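Long-range contact in Non-fluorescent flavoprotein (Photobacterium phosphoreum, PDB 1FVP), which binds flavin mononucleotide carrying a covalently attached myristate, an adduct probably formed by the bioluminescence reaction, and belongs to the bacterial luciferase family: residues Leu123-Asn135 with Phe191-Met204. Numbering follows the deposited sequence.
Sequences LVRHQLMLHVNVN and FDNTVDFLLCFESM. With FMA (6-(3-tetradecanoic acid) flavine mononucleotide), chain D.
Arg125 and Asp196 form a salt bridge: OD1 of Asp196 lies over one face of the Arg125 guanidinium, 3.3 Å from NH2, and stands well out of its plane, so the pair is electrostatic and not a directed hydrogen bond. The other oxygen, OD2, accepts a hydrogen bond from a water whose O also donates to Gln127 OE1, 3.0 Å away, on the same side of the sheet. Five in-register parallel bridges, from His126 with Val195 to Leu130 with Leu199, join strands 126-130 and 195-199 inside the mixed sheet of this luciferase-family fold; their axes cross at -34°. The ladder alternates donors: Leu198 N gives to Leu128 O at 2.7 Å and 173°, and Leu130 N to Leu198 O at 3.1 Å. On the opposite face from Asp196, Leu128 has CG anti to its backbone N (chi1 -165°), which sets CD2 at the edge of the Phe197 ring and 3.5 Å from Val195 CG2, while CD1 meets Phe191. Strand 92-94 flanks strand 126-130, and on the face that carries Gln127, Leu198 rests on Val44 and Asn46 of strand 42-48. Beyond the ladder, Cys200 covers one face of the His131 imidazole with CB, its SG standing obliquely 3.9 Å from the ring centroid. Val132 divides its branches, CG1 at the edge of the Phe201 ring and CG2 on the ligand's fatty chain, which Val134 and Leu199 also line. At the far end, in the turn before strand 195-199, Asn193 OD1 accepts a hydrogen bond from ligand O2B at 2.8 Å.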
ATOM      1  N   LEU A 123       4.417  -9.158 -20.502  1.00 39.54           N
ATOM      2  CA  LEU A 123       3.666  -9.705 -19.378  1.00 38.44           C
ATOM      3  C   LEU A 123       3.461  -8.667 -18.276  1.00 37.23           C
ATOM      4  O   LEU A 123       2.946  -9.088 -17.223  1.00 37.09           O
ATOM      5  CB  LEU A 123       4.413 -10.938 -18.853  1.00 39.19           C
ATOM      6  CG  LEU A 123       4.551 -12.164 -19.729  1.00 39.75           C
ATOM      7  CD1 LEU A 123       3.200 -12.622 -20.267  1.00 39.39           C
ATOM      8  CD2 LEU A 123       5.531 -11.882 -20.865  1.00 39.75           C
ATOM      9  N   VAL A 124       3.874  -7.437 -18.530  1.00 35.63           N
ATOM     10  CA  VAL A 124       3.692  -6.404 -17.473  1.00 34.22           C
ATOM     11  C   VAL A 124       2.355  -5.724 -17.770  1.00 33.41           C
ATOM     12  O   VAL A 124       2.193  -5.184 -18.868  1.00 33.85           O
ATOM     13  CB  VAL A 124       4.936  -5.548 -17.271  1.00 33.65           C
ATOM     14  CG1 VAL A 124       6.168  -6.227 -17.875  1.00 33.55           C
ATOM     15  CG2 VAL A 124       4.869  -4.104 -17.689  1.00 32.70           C
ATOM     16  N   ARG A 125       1.459  -5.831 -16.809  1.00 32.19           N
ATOM     17  CA  ARG A 125       0.102  -5.317 -16.785  1.00 30.36           C
ATOM     18  C   ARG A 125      -0.044  -4.077 -15.898  1.00 29.29           C
ATOM     19  O   ARG A 125       0.171  -4.131 -14.680  1.00 28.72           O
ATOM     20  CB  ARG A 125      -0.848  -6.354 -16.214  1.00 30.56           C
ATOM     21  CG  ARG A 125      -0.814  -7.764 -16.767  1.00 31.36           C
ATOM     22  CD  ARG A 125      -2.193  -8.375 -16.555  1.00 31.95           C
ATOM     23  NE  ARG A 125      -3.167  -7.417 -17.068  1.00 32.29           N
ATOM     24  CZ  ARG A 125      -4.439  -7.644 -17.316  1.00 32.78           C
ATOM     25  NH1 ARG A 125      -4.968  -8.834 -17.073  1.00 33.69           N
ATOM     26  NH2 ARG A 125      -5.187  -6.680 -17.855  1.00 33.59           N
ATOM     27  N   HIS A 126      -0.447  -3.001 -16.527  1.00 28.54           N
ATOM     28  CA  HIS A 126      -0.632  -1.710 -15.825  1.00 28.30           C
ATOM     29  C   HIS A 126      -1.840  -1.762 -14.917  1.00 27.04           C
ATOM     30  O   HIS A 126      -2.550  -2.786 -14.969  1.00 27.73           O
ATOM     31  CB  HIS A 126      -0.751  -0.564 -16.861  1.00 29.88           C
ATOM     32  CG  HIS A 126       0.440  -0.646 -17.779  1.00 31.83           C
ATOM     33  ND1 HIS A 126       1.728  -0.762 -17.305  1.00 31.98           N
ATOM     34  CD2 HIS A 126       0.524  -0.650 -19.131  1.00 32.59           C
ATOM     35  CE1 HIS A 126       2.546  -0.820 -18.344  1.00 32.53           C
ATOM     36  NE2 HIS A 126       1.853  -0.751 -19.463  1.00 32.88           N
ATOM     37  N   GLN A 127      -2.069  -0.745 -14.111  1.00 25.08           N
ATOM     38  CA  GLN A 127      -3.245  -0.719 -13.208  1.00 23.14           C
ATOM     39  C   GLN A 127      -3.934   0.634 -13.482  1.00 22.31           C
ATOM     40  O   GLN A 127      -3.264   1.676 -13.400  1.00 21.82           O
ATOM     41  CB  GLN A 127      -2.983  -0.852 -11.731  1.00 22.09           C
ATOM     42  CG  GLN A 127      -2.656  -2.212 -11.197  1.00 20.24           C
ATOM     43  CD  GLN A 127      -3.826  -2.996 -10.699  1.00 19.72           C
ATOM     44  OE1 GLN A 127      -3.653  -4.103 -10.226  1.00 19.04           O
ATOM     45  NE2 GLN A 127      -5.042  -2.476 -10.768  1.00 19.92           N
ATOM     46  N   LEU A 128      -5.209   0.494 -13.779  1.00 21.11           N
ATOM     47  CA  LEU A 128      -6.058   1.657 -14.122  1.00 20.05           C
ATOM     48  C   LEU A 128      -6.924   2.069 -12.942  1.00 18.78           C
ATOM     49  O   LEU A 128      -7.626   1.192 -12.407  1.00 18.01           O
ATOM     50  CB  LEU A 128      -6.779   1.216 -15.397  1.00 20.35           C
ATOM     51  CG  LEU A 128      -7.478   2.229 -16.271  1.00 20.39           C
ATOM     52  CD1 LEU A 128      -6.563   3.379 -16.658  1.00 19.67           C
ATOM     53  CD2 LEU A 128      -8.009   1.505 -17.513  1.00 19.58           C
ATOM     54  N   MET A 129      -6.820   3.345 -12.587  1.00 17.46           N
ATOM     55  CA  MET A 129      -7.550   3.930 -11.475  1.00 17.11           C
ATOM     56  C   MET A 129      -8.691   4.867 -11.940  1.00 16.99           C
ATOM     57  O   MET A 129      -8.424   6.022 -12.335  1.00 17.20           O
ATOM     58  CB  MET A 129      -6.716   4.730 -10.495  1.00 16.71           C
ATOM     59  CG  MET A 129      -5.399   4.185 -10.109  1.00 17.45           C
ATOM     60  SD  MET A 129      -4.799   5.082  -8.620  1.00 17.69           S
ATOM     61  CE  MET A 129      -4.888   6.770  -9.217  1.00 18.21           C
ATOM     62  N   LEU A 130      -9.896   4.364 -11.779  1.00 16.09           N
ATOM     63  CA  LEU A 130     -11.153   4.998 -12.096  1.00 15.66           C
ATOM     64  C   LEU A 130     -12.073   5.186 -10.866  1.00 15.71           C
ATOM     65  O   LEU A 130     -12.201   4.383  -9.944  1.00 14.71           O
ATOM     66  CB  LEU A 130     -11.901   4.113 -13.096  1.00 15.37           C
ATOM     67  CG  LEU A 130     -11.237   3.524 -14.295  1.00 15.27           C
ATOM     68  CD1 LEU A 130     -11.919   2.228 -14.701  1.00 14.57           C
ATOM     69  CD2 LEU A 130     -11.310   4.549 -15.426  1.00 16.20           C
ATOM     70  N   HIS A 131     -12.795   6.282 -10.942  1.00 16.21           N
ATOM     71  CA  HIS A 131     -13.786   6.810 -10.027  1.00 16.44           C
ATOM     72  C   HIS A 131     -15.198   6.443 -10.455  1.00 17.22           C
ATOM     73  O   HIS A 131     -15.890   7.368 -10.923  1.00 18.48           O
ATOM     74  CB  HIS A 131     -13.745   8.376  -9.969  1.00 14.85           C
ATOM     75  CG  HIS A 131     -13.371   8.814  -8.601  1.00 15.53           C
ATOM     76  ND1 HIS A 131     -12.299   9.571  -8.237  1.00 15.30           N
ATOM     77  CD2 HIS A 131     -14.018   8.494  -7.443  1.00 16.37           C
ATOM     78  CE1 HIS A 131     -12.314   9.716  -6.913  1.00 15.79           C
ATOM     79  NE2 HIS A 131     -13.326   9.070  -6.403  1.00 16.35           N
ATOM     80  N   VAL A 132     -15.642   5.219 -10.339  1.00 17.59           N
ATOM     81  CA  VAL A 132     -17.010   4.836 -10.731  1.00 18.42           C
ATOM     82  C   VAL A 132     -18.104   5.564  -9.955  1.00 19.03           C
ATOM     83  O   VAL A 132     -17.948   5.996  -8.792  1.00 19.53           O
ATOM     84  CB  VAL A 132     -17.149   3.307 -10.549  1.00 18.27           C
ATOM     85  CG1 VAL A 132     -18.574   2.812 -10.485  1.00 18.46           C
ATOM     86  CG2 VAL A 132     -16.415   2.581 -11.666  1.00 19.79           C
ATOM     87  N   ASN A 133     -19.247   5.661 -10.614  1.00 19.33           N
ATOM     88  CA  ASN A 133     -20.475   6.277 -10.057  1.00 19.48           C
ATOM     89  C   ASN A 133     -21.606   5.834 -10.990  1.00 19.80           C
ATOM     90  O   ASN A 133     -21.706   6.474 -12.029  1.00 18.92           O
ATOM     91  CB  ASN A 133     -20.388   7.780  -9.908  1.00 18.60           C
ATOM     92  CG  ASN A 133     -21.677   8.380  -9.398  1.00 17.88           C
ATOM     93  OD1 ASN A 133     -22.735   7.930  -9.813  1.00 17.98           O
ATOM     94  ND2 ASN A 133     -21.632   9.361  -8.510  1.00 18.52           N
ATOM     95  N   VAL A 134     -22.349   4.839 -10.589  1.00 21.38           N
ATOM     96  CA  VAL A 134     -23.435   4.293 -11.412  1.00 23.94           C
ATOM     97  C   VAL A 134     -24.831   4.703 -10.990  1.00 25.72           C
ATOM     98  O   VAL A 134     -25.276   4.365  -9.878  1.00 26.64           O
ATOM     99  CB  VAL A 134     -23.257   2.748 -11.421  1.00 24.16           C
ATOM    100  CG1 VAL A 134     -24.538   1.950 -11.596  1.00 24.06           C
ATOM    101  CG2 VAL A 134     -22.235   2.326 -12.462  1.00 24.71           C
ATOM    102  N   ASN A 135     -25.557   5.346 -11.878  1.00 27.49           N
ATOM    103  CA  ASN A 135     -26.956   5.760 -11.556  1.00 29.56           C
ATOM    104  C   ASN A 135     -27.729   5.701 -12.860  1.00 31.48           C
ATOM    105  O   ASN A 135     -27.337   6.382 -13.837  1.00 31.96           O
ATOM    106  CB  ASN A 135     -26.827   7.048 -10.796  1.00 29.79           C
ATOM    107  CG  ASN A 135     -27.992   7.995 -10.857  1.00 30.62           C
ATOM    108  OD1 ASN A 135     -29.159   7.647 -10.629  1.00 30.62           O
ATOM    109  ND2 ASN A 135     -27.629   9.237 -11.181  1.00 30.85           N
ATOM    110  N   PHE A 191      -5.864   0.833 -24.220  1.00 25.30           N
ATOM    111  CA  PHE A 191      -4.714   0.475 -23.393  1.00 24.82           C
ATOM    112  C   PHE A 191      -4.246  -0.921 -23.833  1.00 25.85           C
ATOM    113  O   PHE A 191      -3.843  -1.780 -23.020  1.00 26.33           O
ATOM    114  CB  PHE A 191      -5.024   0.486 -21.885  1.00 22.33           C
ATOM    115  CG  PHE A 191      -4.956   1.852 -21.273  1.00 20.80           C
ATOM    116  CD1 PHE A 191      -3.733   2.413 -20.954  1.00 20.54           C
ATOM    117  CD2 PHE A 191      -6.104   2.597 -21.047  1.00 20.30           C
ATOM    118  CE1 PHE A 191      -3.620   3.686 -20.417  1.00 19.96           C
ATOM    119  CE2 PHE A 191      -6.025   3.876 -20.507  1.00 20.11           C
ATOM    120  CZ  PHE A 191      -4.769   4.418 -20.190  1.00 19.85           C
ATOM    121  N   ASP A 192      -4.349  -1.149 -25.129  1.00 26.42           N
ATOM    122  CA  ASP A 192      -3.972  -2.430 -25.739  1.00 27.33           C
ATOM    123  C   ASP A 192      -4.493  -3.573 -24.851  1.00 26.96           C
ATOM    124  O   ASP A 192      -3.931  -4.689 -24.924  1.00 27.47           O
ATOM    125  CB  ASP A 192      -2.481  -2.596 -25.994  1.00 29.15           C
ATOM    126  CG  ASP A 192      -1.716  -1.392 -26.478  1.00 30.84           C
ATOM    127  OD1 ASP A 192      -1.792  -0.976 -27.651  1.00 31.12           O
ATOM    128  OD2 ASP A 192      -0.986  -0.858 -25.602  1.00 32.23           O
ATOM    129  N   ASN A 193      -5.515  -3.303 -24.077  1.00 26.14           N
ATOM    130  CA  ASN A 193      -6.070  -4.349 -23.200  1.00 25.90           C
ATOM    131  C   ASN A 193      -5.029  -4.869 -22.210  1.00 25.36           C
ATOM    132  O   ASN A 193      -5.051  -6.080 -21.917  1.00 25.01           O
ATOM    133  CB  ASN A 193      -6.642  -5.451 -24.092  1.00 26.66           C
ATOM    134  CG  ASN A 193      -8.152  -5.434 -24.172  1.00 27.66           C
ATOM    135  OD1 ASN A 193      -8.731  -6.528 -24.272  1.00 28.29           O
ATOM    136  ND2 ASN A 193      -8.803  -4.279 -24.110  1.00 27.39           N
ATOM    137  N   THR A 194      -4.188  -3.983 -21.707  1.00 24.86           N
ATOM    138  CA  THR A 194      -3.134  -4.346 -20.755  1.00 24.48           C
ATOM    139  C   THR A 194      -3.310  -3.789 -19.352  1.00 24.62           C
ATOM    140  O   THR A 194      -2.255  -3.561 -18.660  1.00 25.79           O
ATOM    141  CB  THR A 194      -1.713  -3.921 -21.322  1.00 24.35           C
ATOM    142  OG1 THR A 194      -1.552  -2.470 -21.214  1.00 23.58           O
ATOM    143  CG2 THR A 194      -1.512  -4.404 -22.763  1.00 25.11           C
ATOM    144  N   VAL A 195      -4.552  -3.575 -18.899  1.00 22.79           N
ATOM    145  CA  VAL A 195      -4.678  -3.008 -17.540  1.00 20.55           C
ATOM    146  C   VAL A 195      -5.695  -3.786 -16.715  1.00 20.13           C
ATOM    147  O   VAL A 195      -6.547  -4.434 -17.311  1.00 20.55           O
ATOM    148  CB  VAL A 195      -5.102  -1.537 -17.640  1.00 19.74           C
ATOM    149  CG1 VAL A 195      -4.047  -0.598 -18.162  1.00 19.63           C
ATOM    150  CG2 VAL A 195      -6.399  -1.478 -18.438  1.00 19.75           C
ATOM    151  N   ASP A 196      -5.526  -3.638 -15.435  1.00 19.27           N
ATOM    152  CA  ASP A 196      -6.253  -4.134 -14.281  1.00 18.20           C
ATOM    153  C   ASP A 196      -6.791  -2.863 -13.604  1.00 17.86           C
ATOM    154  O   ASP A 196      -6.113  -1.823 -13.757  1.00 17.61           O
ATOM    155  CB  ASP A 196      -5.372  -4.983 -13.387  1.00 18.76           C
ATOM    156  CG  ASP A 196      -5.621  -6.462 -13.646  1.00 20.27           C
ATOM    157  OD1 ASP A 196      -6.161  -6.810 -14.713  1.00 20.24           O
ATOM    158  OD2 ASP A 196      -5.251  -7.243 -12.737  1.00 20.81           O
ATOM    159  N   PHE A 197      -7.932  -2.956 -12.925  1.00 17.47           N
ATOM    160  CA  PHE A 197      -8.528  -1.747 -12.337  1.00 16.14           C
ATOM    161  C   PHE A 197      -8.720  -1.669 -10.829  1.00 16.26           C
ATOM    162  O   PHE A 197      -9.095  -2.551 -10.070  1.00 16.18           O
ATOM    163  CB  PHE A 197      -9.849  -1.406 -13.024  1.00 13.90           C
ATOM    164  CG  PHE A 197     -10.031  -1.908 -14.409  1.00 12.74           C
ATOM    165  CD1 PHE A 197     -10.419  -3.230 -14.613  1.00 12.49           C
ATOM    166  CD2 PHE A 197      -9.812  -1.069 -15.501  1.00 13.01           C
ATOM    167  CE1 PHE A 197     -10.592  -3.727 -15.908  1.00 12.36           C
ATOM    168  CE2 PHE A 197      -9.978  -1.541 -16.810  1.00 12.29           C
ATOM    169  CZ  PHE A 197     -10.372  -2.881 -16.987  1.00 12.18           C
ATOM    170  N   LEU A 198      -8.432  -0.458 -10.401  1.00 16.35           N
ATOM    171  CA  LEU A 198      -8.537   0.019  -9.027  1.00 17.53           C
ATOM    172  C   LEU A 198      -9.635   1.079  -9.237  1.00 18.58           C
ATOM    173  O   LEU A 198      -9.232   2.133  -9.779  1.00 19.80           O
ATOM    174  CB  LEU A 198      -7.198   0.600  -8.624  1.00 17.30           C
ATOM    175  CG  LEU A 198      -6.074  -0.305  -8.207  1.00 17.59           C
ATOM    176  CD1 LEU A 198      -5.121   0.438  -7.264  1.00 17.60           C
ATOM    177  CD2 LEU A 198      -6.664  -1.529  -7.503  1.00 18.67           C
ATOM    178  N   LEU A 199     -10.849   0.744  -8.881  1.00 18.16           N
ATOM    179  CA  LEU A 199     -11.986   1.631  -9.107  1.00 17.57           C
ATOM    180  C   LEU A 199     -12.653   2.109  -7.841  1.00 18.18           C
ATOM    181  O   LEU A 199     -13.238   1.279  -7.130  1.00 18.88           O
ATOM    182  CB  LEU A 199     -12.912   0.859 -10.075  1.00 16.55           C
ATOM    183  CG  LEU A 199     -12.930  -0.654 -10.037  1.00 15.70           C
ATOM    184  CD1 LEU A 199     -13.251  -1.201  -8.652  1.00 15.22           C
ATOM    185  CD2 LEU A 199     -13.974  -1.190 -11.005  1.00 15.55           C
ATOM    186  N   CYS A 200     -12.617   3.399  -7.591  1.00 18.60           N
ATOM    187  CA  CYS A 200     -13.210   4.067  -6.431  1.00 18.79           C
ATOM    188  C   CYS A 200     -14.719   4.190  -6.554  1.00 18.78           C
ATOM    189  O   CYS A 200     -15.120   4.944  -7.466  1.00 20.03           O
ATOM    190  CB  CYS A 200     -12.671   5.507  -6.326  1.00 19.01           C
ATOM    191  SG  CYS A 200     -13.225   6.383  -4.830  1.00 20.70           S
ATOM    192  N   PHE A 201     -15.509   3.564  -5.713  1.00 18.42           N
ATOM    193  CA  PHE A 201     -16.979   3.710  -5.828  1.00 17.37           C
ATOM    194  C   PHE A 201     -17.437   4.664  -4.721  1.00 17.17           C
ATOM    195  O   PHE A 201     -18.547   4.469  -4.201  1.00 17.28           O
ATOM    196  CB  PHE A 201     -17.704   2.404  -5.672  1.00 17.62           C
ATOM    197  CG  PHE A 201     -17.483   1.202  -6.507  1.00 17.80           C
ATOM    198  CD1 PHE A 201     -18.002   1.140  -7.796  1.00 18.16           C
ATOM    199  CD2 PHE A 201     -16.807   0.091  -6.003  1.00 17.79           C
ATOM    200  CE1 PHE A 201     -17.819   0.031  -8.604  1.00 18.46           C
ATOM    201  CE2 PHE A 201     -16.607  -1.046  -6.777  1.00 17.75           C
ATOM    202  CZ  PHE A 201     -17.122  -1.061  -8.083  1.00 18.52           C
ATOM    203  N   GLU A 202     -16.625   5.621  -4.351  1.00 17.18           N
ATOM    204  CA  GLU A 202     -16.950   6.523  -3.251  1.00 16.95           C
ATOM    205  C   GLU A 202     -17.618   7.816  -3.637  1.00 17.25           C
ATOM    206  O   GLU A 202     -17.728   8.681  -2.733  1.00 17.99           O
ATOM    207  CB  GLU A 202     -15.730   6.949  -2.434  1.00 17.33           C
ATOM    208  CG  GLU A 202     -14.884   6.034  -1.595  1.00 16.76           C
ATOM    209  CD  GLU A 202     -15.624   4.957  -0.861  1.00 16.74           C
ATOM    210  OE1 GLU A 202     -15.946   3.881  -1.334  1.00 16.70           O
ATOM    211  OE2 GLU A 202     -15.859   5.303   0.312  1.00 17.13           O
ATOM    212  N   SER A 203     -18.002   7.992  -4.873  1.00 17.31           N
ATOM    213  CA  SER A 203     -18.654   9.305  -5.179  1.00 17.31           C
ATOM    214  C   SER A 203     -20.110   9.073  -4.813  1.00 17.86           C
ATOM    215  O   SER A 203     -20.828  10.004  -4.455  1.00 19.04           O
ATOM    216  CB  SER A 203     -18.399   9.706  -6.596  1.00 17.87           C
ATOM    217  OG  SER A 203     -17.958   8.597  -7.383  1.00 19.26           O
ATOM    218  N   MET A 204     -20.480   7.817  -4.876  1.00 18.01           N
ATOM    219  CA  MET A 204     -21.765   7.193  -4.637  1.00 17.92           C
ATOM    220  C   MET A 204     -22.237   7.227  -3.186  1.00 18.09           C
ATOM    221  O   MET A 204     -21.864   6.360  -2.381  1.00 17.57           O
ATOM    222  CB  MET A 204     -21.779   5.711  -5.050  1.00 18.01           C
ATOM    223  CG  MET A 204     -21.584   5.526  -6.532  1.00 17.92           C
ATOM    224  SD  MET A 204     -22.376   3.938  -6.920  1.00 18.60           S
ATOM    225  CE  MET A 204     -20.983   2.818  -6.911  1.00 18.16           C
TER
HETATM  226  N1  FMA D 233     -11.536  -9.368 -22.563  1.00 60.48           N
HETATM  227  C2  FMA D 233     -10.688 -10.065 -21.805  1.00 60.72           C
HETATM  228  O2  FMA D 233      -9.653 -10.531 -22.100  1.00 61.31           O
HETATM  229  N3  FMA D 233     -11.027 -10.314 -20.410  1.00 60.32           N
HETATM  230  C4  FMA D 233     -12.179  -9.856 -19.883  1.00 60.08           C
HETATM  231  O4  FMA D 233     -12.421 -10.094 -18.720  1.00 60.17           O
HETATM  232  C4A FMA D 233     -13.076  -9.116 -20.715  1.00 59.98           C
HETATM  233  N5  FMA D 233     -14.220  -8.629 -20.306  1.00 59.61           N
HETATM  234  C5A FMA D 233     -15.103  -7.931 -21.038  1.00 59.09           C
HETATM  235  C6  FMA D 233     -16.299  -7.449 -20.513  1.00 58.14           C
HETATM  236  C7  FMA D 233     -17.136  -6.746 -21.344  1.00 58.58           C
HETATM  237  C7M FMA D 233     -18.505  -6.145 -20.869  1.00 58.82           C
HETATM  238  C8  FMA D 233     -16.806  -6.508 -22.729  1.00 58.87           C
HETATM  239  C8M FMA D 233     -17.686  -5.752 -23.670  1.00 58.53           C
HETATM  240  C9  FMA D 233     -15.615  -7.004 -23.215  1.00 59.24           C
HETATM  241  C9A FMA D 233     -14.736  -7.701 -22.439  1.00 59.43           C
HETATM  242  N10 FMA D 233     -13.519  -8.218 -22.867  1.00 59.88           N
HETATM  243  C10 FMA D 233     -12.657  -8.914 -22.128  1.00 60.07           C
HETATM  244  C1B FMA D 233     -13.085  -8.002 -24.318  1.00 60.34           C
HETATM  245  C2B FMA D 233     -11.511  -7.976 -24.541  1.00 61.21           C
HETATM  246  O2B FMA D 233     -11.357  -6.773 -25.271  1.00 61.05           O
HETATM  247  C3B FMA D 233     -11.092  -9.214 -25.300  1.00 62.19           C
HETATM  248  O3' FMA D 233     -12.030 -10.234 -25.167  1.00 62.26           O
HETATM  249  C4B FMA D 233      -9.709  -9.772 -24.944  1.00 63.13           C
HETATM  250  O4' FMA D 233      -8.667  -8.753 -25.149  1.00 62.91           O
HETATM  251  C5B FMA D 233      -9.365 -10.991 -25.844  1.00 64.30           C
HETATM  252  O5' FMA D 233      -8.050 -10.622 -26.575  1.00 65.69           O
HETATM  253  P   FMA D 233      -7.734 -10.704 -28.122  1.00 66.69           P
HETATM  254  O1P FMA D 233      -7.759 -12.260 -28.323  1.00 66.42           O
HETATM  255  O2P FMA D 233      -8.807 -10.033 -28.830  1.00 66.35           O
HETATM  256  O3P FMA D 233      -6.555 -10.021 -28.351  1.00 66.81           O
HETATM  257  C1' FMA D 233     -17.949  -9.427 -17.903  0.92 56.81           C
HETATM  258  O1' FMA D 233     -18.980  -8.750 -18.278  0.84 56.91           O
HETATM  259  O2' FMA D 233     -18.118 -10.520 -17.352  0.69 56.83           O
HETATM  260  C2' FMA D 233     -16.756  -9.183 -18.767  0.94 56.80           C
HETATM  261  C3' FMA D 233     -16.573  -7.694 -19.088  0.98 56.83           C
HETATM  262  C4' FMA D 233     -15.587  -7.123 -18.113  1.00 55.71           C
HETATM  263  C5' FMA D 233     -16.074  -6.442 -16.857  1.00 54.27           C
HETATM  264  C6' FMA D 233     -15.363  -5.143 -16.566  1.00 52.90           C
HETATM  265  C7' FMA D 233     -15.345  -4.803 -15.082  1.00 51.63           C
HETATM  266  C8' FMA D 233     -16.022  -3.560 -14.684  1.00 50.39           C
HETATM  267  C9' FMA D 233     -15.234  -2.265 -14.596  1.00 49.40           C
HETATM  268  C11 FMA D 233     -16.097  -1.041 -14.543  1.00 48.72           C
HETATM  269  C12 FMA D 233     -17.377  -0.995 -13.793  1.00 48.26           C
HETATM  270  C13 FMA D 233     -18.127   0.290 -13.678  1.00 47.59           C
HETATM  271  C14 FMA D 233     -19.379   0.280 -12.861  1.00 47.07           C
HETATM  272  C15 FMA D 233     -20.273  -0.908 -13.080  1.00 46.97           C
HETATM  273  O   HOH W   1      -3.053  -6.445 -11.986  1.00 44.57           O